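Long-range contacts in peptide synthase (Silicibacter pomeroyi DSS-3, PDB 2QTP), which is of unknown biochemical function but belongs to a family with a variant of the Bacillus chorismate mutase fold and probably takes part in amino-acid metabolism: residues 10-15 with 28-33; 128-133 with 149-154. All coordinates share one frame; numbering follows the deposited sequence.

Both contacts are antiparallel strand pairs, but they belong to different sheets. Contact 1 joins strand 5-15 to strand 21-37 within the large mixed sheet, whereas contact 2 is a separate two-stranded sheet made by 131-135 and 148-152. Their centres lie about 12 Å apart and the two pairs touch directly. The methyl carbon CG1 of V31 in contact 1 packs 3.9 Å from CD1 of I150 in contact 2, and K29 NZ probably donates a hydrogen bond to G149 O at 3.0 Å. One face of the 10-15/28-33 pair is thus partly covered by 149-154, a layering of small sheet on large sheet.

Contact 1 (10-15 with 28-33); sequences VFIEET and RKAVAV
V10 to E14 pair with A32 to R28 as neighbouring antiparallel strands, their axes 4.7 Å apart at closest approach and 171° between their directions. F11 with V31 and E13 with K29 are hydrogen-bonded pairs, each joined by two backbone bonds; F11 N reaches V31 O at 2.9 Å. V10 with A32, I12 with A30 and E14 with R28 are the non-hydrogen-bonded pairs.

On the face of F11, V31, E13 and K29, F11 lies beside V31, whose beta-branched chain suits a buried strand position, with CB of F11 3.8 Å from CG1 of V31. The ring has CG anti to its carbonyl carbon (chi1 -49°), and its flat length extends along the strand pair until CE1 comes 3.9 Å from CG2 of V33, while V31 O sits at the ring edge. An alanine here would probably open a gap beside V33, whose CG2 would lose its contact with the ring. Farther along, E13 and K29 run alongside each other, their long chains carrying both charges to water 1, which donates to E13 OE2 and accepts from K29 NZ; the latter also bonds to G149 O.

On the other face, the small A30 and A32 suit close packing against helix 49-70, whose A69 touches V10 and I12. E14 and R28 meet through their methylenes, CG to CG at 4.0 Å, while the guanidinium of R28 turns to a salt bridge with D171 and a hydrogen bond to L70 O.

E13 OE2 and K29 NZ, 4.2 Å apart, are too distant for a salt bridge, yet their opposite charges probably still attract. The contact therefore combines backbone pairing and apolar packing with a water-mediated link between charged side chains.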
loop_
_atom_site.group_PDB
_atom_site.type_symbol
_atom_site.label_atom_id
_atom_site.label_comp_id
_atom_site.label_asym_id
_atom_site.label_seq_id
_atom_site.Cartn_x
_atom_site.Cartn_y
_atom_site.Cartn_z
ATOM N N VAL A 10 1.094 -2.417 -9.760
ATOM C CA VAL A 10 2.474 -2.156 -9.313
ATOM C C VAL A 10 2.987 -0.899 -10.034
ATOM O O VAL A 10 2.810 -0.758 -11.254
ATOM C CB VAL A 10 3.387 -3.388 -9.527
ATOM C CG1 VAL A 10 4.810 -3.116 -9.054
ATOM C CG2 VAL A 10 2.804 -4.619 -8.800
ATOM N N PHE A 11 3.562 0.025 -9.272
ATOM C CA PHE A 11 4.090 1.323 -9.786
ATOM C C PHE A 11 5.561 1.399 -9.408
ATOM O O PHE A 11 5.900 1.173 -8.242
ATOM C CB PHE A 11 3.409 2.541 -9.127
ATOM C CG PHE A 11 1.883 2.496 -9.102
ATOM C CD1 PHE A 11 1.187 1.532 -8.382
ATOM C CD2 PHE A 11 1.139 3.485 -9.750
ATOM C CE1 PHE A 11 -0.213 1.528 -8.366
ATOM C CE2 PHE A 11 -0.276 3.498 -9.722
ATOM C CZ PHE A 11 -0.940 2.516 -9.038
ATOM N N ILE A 12 6.433 1.662 -10.382
ATOM C CA ILE A 12 7.836 1.875 -10.105
ATOM C C ILE A 12 8.243 3.246 -10.653
ATOM O O ILE A 12 7.843 3.635 -11.762
ATOM C CB ILE A 12 8.752 0.866 -10.818
ATOM C CG1 ILE A 12 8.281 -0.560 -10.611
ATOM C CG2 ILE A 12 10.187 0.998 -10.302
ATOM C CD1 ILE A 12 9.251 -1.570 -11.193
ATOM N N GLU A 13 9.108 3.933 -9.931
ATOM C CA GLU A 13 9.562 5.232 -10.349
ATOM C C GLU A 13 11.073 5.332 -10.177
ATOM O O GLU A 13 11.581 5.066 -9.093
ATOM C CB GLU A 13 8.764 6.245 -9.535
ATOM C CG GLU A 13 9.177 7.683 -9.561
ATOM C CD GLU A 13 8.583 8.420 -8.354
ATOM O OE1 GLU A 13 7.328 8.335 -8.173
ATOM O OE2 GLU A 13 9.393 9.023 -7.582
ATOM N N GLU A 14 11.780 5.680 -11.263
ATOM C CA GLU A 14 13.213 5.862 -11.239
ATOM C C GLU A 14 13.540 7.316 -11.417
ATOM O O GLU A 14 13.121 7.921 -12.394
ATOM C CB GLU A 14 13.931 5.153 -12.389
ATOM C CG GLU A 14 13.514 3.753 -12.702
ATOM C CD GLU A 14 14.337 3.169 -13.858
ATOM O OE1 GLU A 14 15.331 3.815 -14.337
ATOM O OE2 GLU A 14 13.975 2.039 -14.252
ATOM N N THR A 15 14.361 7.843 -10.527
ATOM C CA THR A 15 14.794 9.224 -10.588
ATOM C C THR A 15 16.236 9.237 -10.996
ATOM O O THR A 15 17.094 8.659 -10.316
ATOM C CB THR A 15 14.676 9.882 -9.235
ATOM O OG1 THR A 15 13.315 9.818 -8.821
ATOM C CG2 THR A 15 15.142 11.309 -9.305
ATOM N N ARG A 28 15.212 4.402 -6.844
ATOM C CA ARG A 28 13.960 3.817 -7.259
ATOM C C ARG A 28 13.009 3.569 -6.115
ATOM O O ARG A 28 13.422 3.223 -5.001
ATOM C CB ARG A 28 14.205 2.499 -8.001
ATOM C CG ARG A 28 15.082 2.598 -9.244
ATOM C CD ARG A 28 15.180 1.257 -9.930
ATOM N NE ARG A 28 15.805 0.277 -9.037
ATOM C CZ ARG A 28 15.691 -1.043 -9.152
ATOM N NH1 ARG A 28 14.961 -1.585 -10.126
ATOM N NH2 ARG A 28 16.303 -1.821 -8.280
ATOM N N LYS A 29 11.724 3.739 -6.399
ATOM C CA LYS A 29 10.667 3.458 -5.441
ATOM C C LYS A 29 9.669 2.540 -6.130
ATOM O O LYS A 29 9.400 2.685 -7.334
ATOM C CB LYS A 29 9.917 4.731 -5.041
ATOM C CG LYS A 29 10.764 5.906 -4.640
ATOM C CD LYS A 29 9.836 7.031 -4.215
ATOM C CE LYS A 29 10.571 8.220 -3.638
ATOM N NZ LYS A 29 9.570 9.287 -3.391
ATOM N N ALA A 30 9.101 1.608 -5.383
ATOM C CA ALA A 30 8.060 0.748 -5.932
ATOM C C ALA A 30 6.945 0.685 -4.925
ATOM O O ALA A 30 7.191 0.776 -3.712
ATOM C CB ALA A 30 8.596 -0.650 -6.243
ATOM N N VAL A 31 5.721 0.537 -5.417
ATOM C CA VAL A 31 4.558 0.346 -4.561
ATOM C C VAL A 31 3.622 -0.665 -5.244
ATOM O O VAL A 31 3.427 -0.607 -6.449
ATOM C CB VAL A 31 3.824 1.699 -4.197
ATOM C CG1 VAL A 31 3.571 2.548 -5.370
ATOM C CG2 VAL A 31 2.498 1.430 -3.441
ATOM N N ALA A 32 3.142 -1.640 -4.482
ATOM C CA ALA A 32 2.198 -2.654 -4.961
ATOM C C ALA A 32 0.877 -2.418 -4.200
ATOM O O ALA A 32 0.885 -2.203 -2.982
ATOM C CB ALA A 32 2.750 -4.094 -4.733
ATOM N N VAL A 33 -0.229 -2.440 -4.941
ATOM C CA VAL A 33 -1.563 -2.129 -4.439
ATOM C C VAL A 33 -2.544 -3.262 -4.791
ATOM O O VAL A 33 -2.492 -3.816 -5.909
ATOM C CB VAL A 33 -2.089 -0.806 -5.076
ATOM C CG1 VAL A 33 -3.446 -0.486 -4.575
ATOM C CG2 VAL A 33 -1.134 0.313 -4.772
HETATM O O HOH W 1 7.657 9.821 -5.449
#

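Contact 2 (128-133 with 149-154)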
loop_
_atom_site.group_PDB
_atom_site.type_symbol
_atom_site.label_atom_id
_atom_site.label_comp_id
_atom_site.label_asym_id
_atom_site.label_seq_id
_atom_site.Cartn_x
_atom_site.Cartn_y
_atom_site.Cartn_z
ATOM N N GLY A 128 -10.531 6.690 -7.325
ATOM C CA GLY A 128 -9.664 7.656 -7.968
ATOM C C GLY A 128 -8.913 8.582 -7.033
ATOM O O GLY A 128 -8.050 9.289 -7.486
ATOM N N GLN A 129 -9.216 8.576 -5.733
ATOM C CA GLN A 129 -8.520 9.443 -4.805
ATOM C C GLN A 129 -7.127 8.903 -4.527
ATOM O O GLN A 129 -6.899 7.667 -4.439
ATOM C CB GLN A 129 -9.230 9.550 -3.464
ATOM C CG GLN A 129 -10.457 10.402 -3.404
ATOM C CD GLN A 129 -10.950 10.518 -1.965
ATOM O OE1 GLN A 129 -10.154 10.507 -1.024
ATOM N NE2 GLN A 129 -12.254 10.629 -1.791
ATOM N N VAL A 130 -6.213 9.850 -4.359
ATOM C CA VAL A 130 -4.812 9.575 -4.111
ATOM C C VAL A 130 -4.535 9.157 -2.668
ATOM O O VAL A 130 -5.028 9.762 -1.719
ATOM C CB VAL A 130 -3.917 10.801 -4.503
ATOM C CG1 VAL A 130 -2.500 10.580 -4.025
ATOM C CG2 VAL A 130 -4.001 11.080 -6.029
ATOM N N LEU A 131 -3.773 8.073 -2.520
ATOM C CA LEU A 131 -3.366 7.574 -1.200
ATOM C C LEU A 131 -1.867 7.809 -1.119
ATOM O O LEU A 131 -1.118 7.390 -2.004
ATOM C CB LEU A 131 -3.671 6.058 -1.060
ATOM C CG LEU A 131 -3.255 5.259 0.171
ATOM C CD1 LEU A 131 -3.965 5.735 1.460
ATOM C CD2 LEU A 131 -3.529 3.740 -0.112
ATOM N N ASP A 132 -1.439 8.470 -0.057
ATOM C CA ASP A 132 -0.042 8.717 0.160
ATOM C C ASP A 132 0.529 7.581 1.002
ATOM O O ASP A 132 0.057 7.334 2.106
ATOM C CB ASP A 132 0.119 10.043 0.875
ATOM C CG ASP A 132 1.300 10.863 0.350
ATOM O OD1 ASP A 132 2.445 10.328 0.160
ATOM O OD2 ASP A 132 1.050 12.080 0.152
ATOM N N VAL A 133 1.494 6.844 0.457
ATOM C CA VAL A 133 2.124 5.747 1.192
ATOM C C VAL A 133 3.431 6.260 1.830
ATOM O O VAL A 133 4.343 6.655 1.143
ATOM C CB VAL A 133 2.408 4.545 0.296
ATOM C CG1 VAL A 133 2.814 3.326 1.171
ATOM C CG2 VAL A 133 1.198 4.251 -0.586
ATOM N N GLY A 149 7.562 9.705 0.776
ATOM C CA GLY A 149 6.392 8.939 0.394
ATOM C C GLY A 149 6.210 8.723 -1.088
ATOM O O GLY A 149 6.965 9.235 -1.919
ATOM N N ILE A 150 5.212 7.925 -1.430
ATOM C CA ILE A 150 4.860 7.750 -2.820
ATOM C C ILE A 150 3.335 7.756 -2.919
ATOM O O ILE A 150 2.647 7.179 -2.078
ATOM C CB ILE A 150 5.537 6.475 -3.440
ATOM C CG1 ILE A 150 5.106 6.283 -4.921
ATOM C CG2 ILE A 150 5.263 5.220 -2.569
ATOM C CD1 ILE A 150 6.111 5.430 -5.811
ATOM N N GLU A 151 2.813 8.437 -3.924
ATOM C CA GLU A 151 1.384 8.529 -4.143
ATOM C C GLU A 151 0.928 7.441 -5.057
ATOM O O GLU A 151 1.590 7.121 -6.052
ATOM C CB GLU A 151 1.037 9.891 -4.713
ATOM C CG GLU A 151 1.340 10.977 -3.713
ATOM C CD GLU A 151 0.977 12.367 -4.157
ATOM O OE1 GLU A 151 0.573 12.546 -5.288
ATOM O OE2 GLU A 151 1.086 13.308 -3.361
ATOM N N VAL A 152 -0.216 6.856 -4.738
ATOM C CA VAL A 152 -0.833 5.874 -5.606
ATOM C C VAL A 152 -2.300 6.201 -5.768
ATOM O O VAL A 152 -2.924 6.801 -4.889
ATOM C CB VAL A 152 -0.709 4.406 -5.063
ATOM C CG1 VAL A 152 0.712 4.050 -4.794
ATOM C CG2 VAL A 152 -1.500 4.194 -3.798
ATOM N N ARG A 153 -2.840 5.845 -6.929
ATOM C CA ARG A 153 -4.281 5.890 -7.133
ATOM C C ARG A 153 -4.694 4.909 -8.170
ATOM O O ARG A 153 -3.877 4.461 -8.929
ATOM C CB ARG A 153 -4.796 7.272 -7.467
ATOM C CG ARG A 153 -4.394 7.826 -8.761
ATOM C CD ARG A 153 -5.442 8.889 -9.195
ATOM N NE ARG A 153 -5.588 8.677 -10.595
ATOM C CZ ARG A 153 -6.709 8.680 -11.277
ATOM N NH1 ARG A 153 -7.888 8.964 -10.754
ATOM N NH2 ARG A 153 -6.608 8.425 -12.553
ATOM N N LEU A 154 -5.955 4.525 -8.156
ATOM C CA LEU A 154 -6.526 3.722 -9.229
ATOM C C LEU A 154 -7.850 4.415 -9.566
ATOM O O LEU A 154 -8.632 4.738 -8.645
ATOM C CB LEU A 154 -6.752 2.290 -8.762
ATOM C CG LEU A 154 -5.515 1.426 -8.545
ATOM C CD1 LEU A 154 -5.905 0.107 -7.827
ATOM C CD2 LEU A 154 -4.795 1.169 -9.865
HETATM O O HOH W 2 -7.340 5.523 -5.890
#
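L131 and V133 pair with V152 and I150 in a short antiparallel sheet twisted to 151° between strand directions, each hydrogen-bonded pair closed by two backbone bonds, with L131 N to V152 O at 2.8 Å.

These four residues share one face, where branched apolar chains suit burial. V152 has CG1 anti to its carbonyl carbon (chi1 -55°), which places CG2 between backbone N and carbonyl carbon, 4.0 Å from CB of L131 and 4.2 Å from CG2 of V133. D132 and E151 point to the other, exposed face, where charged groups can be solvated; beside them CG1 of V130 crosses CB of E151 at 3.7 Å. The two carboxylates stand nearly perpendicular, with D132 OD2 3.7 Å from E151 OE2; the like charges probably raise the pKa of one or both somewhat, although solvent can screen them.

The chain of R153, bent at chi3, brings NH1 to a lone pair of G128 O, a long but straight bond (3.3 Å, 169°) lying in both the carbonyl and guanidinium planes. Positive phi makes glycine apt at G128. At G149 a side chain would collide with D132. Water 2 joins Q129 O to L154 N.

The buried face rests on the large sheet: L131 and V133 pack on strands 79-86 and 162-171, while I150 and V152 reach V31 of strand 21-37. S83 adds a hydrogen bond to D132 O.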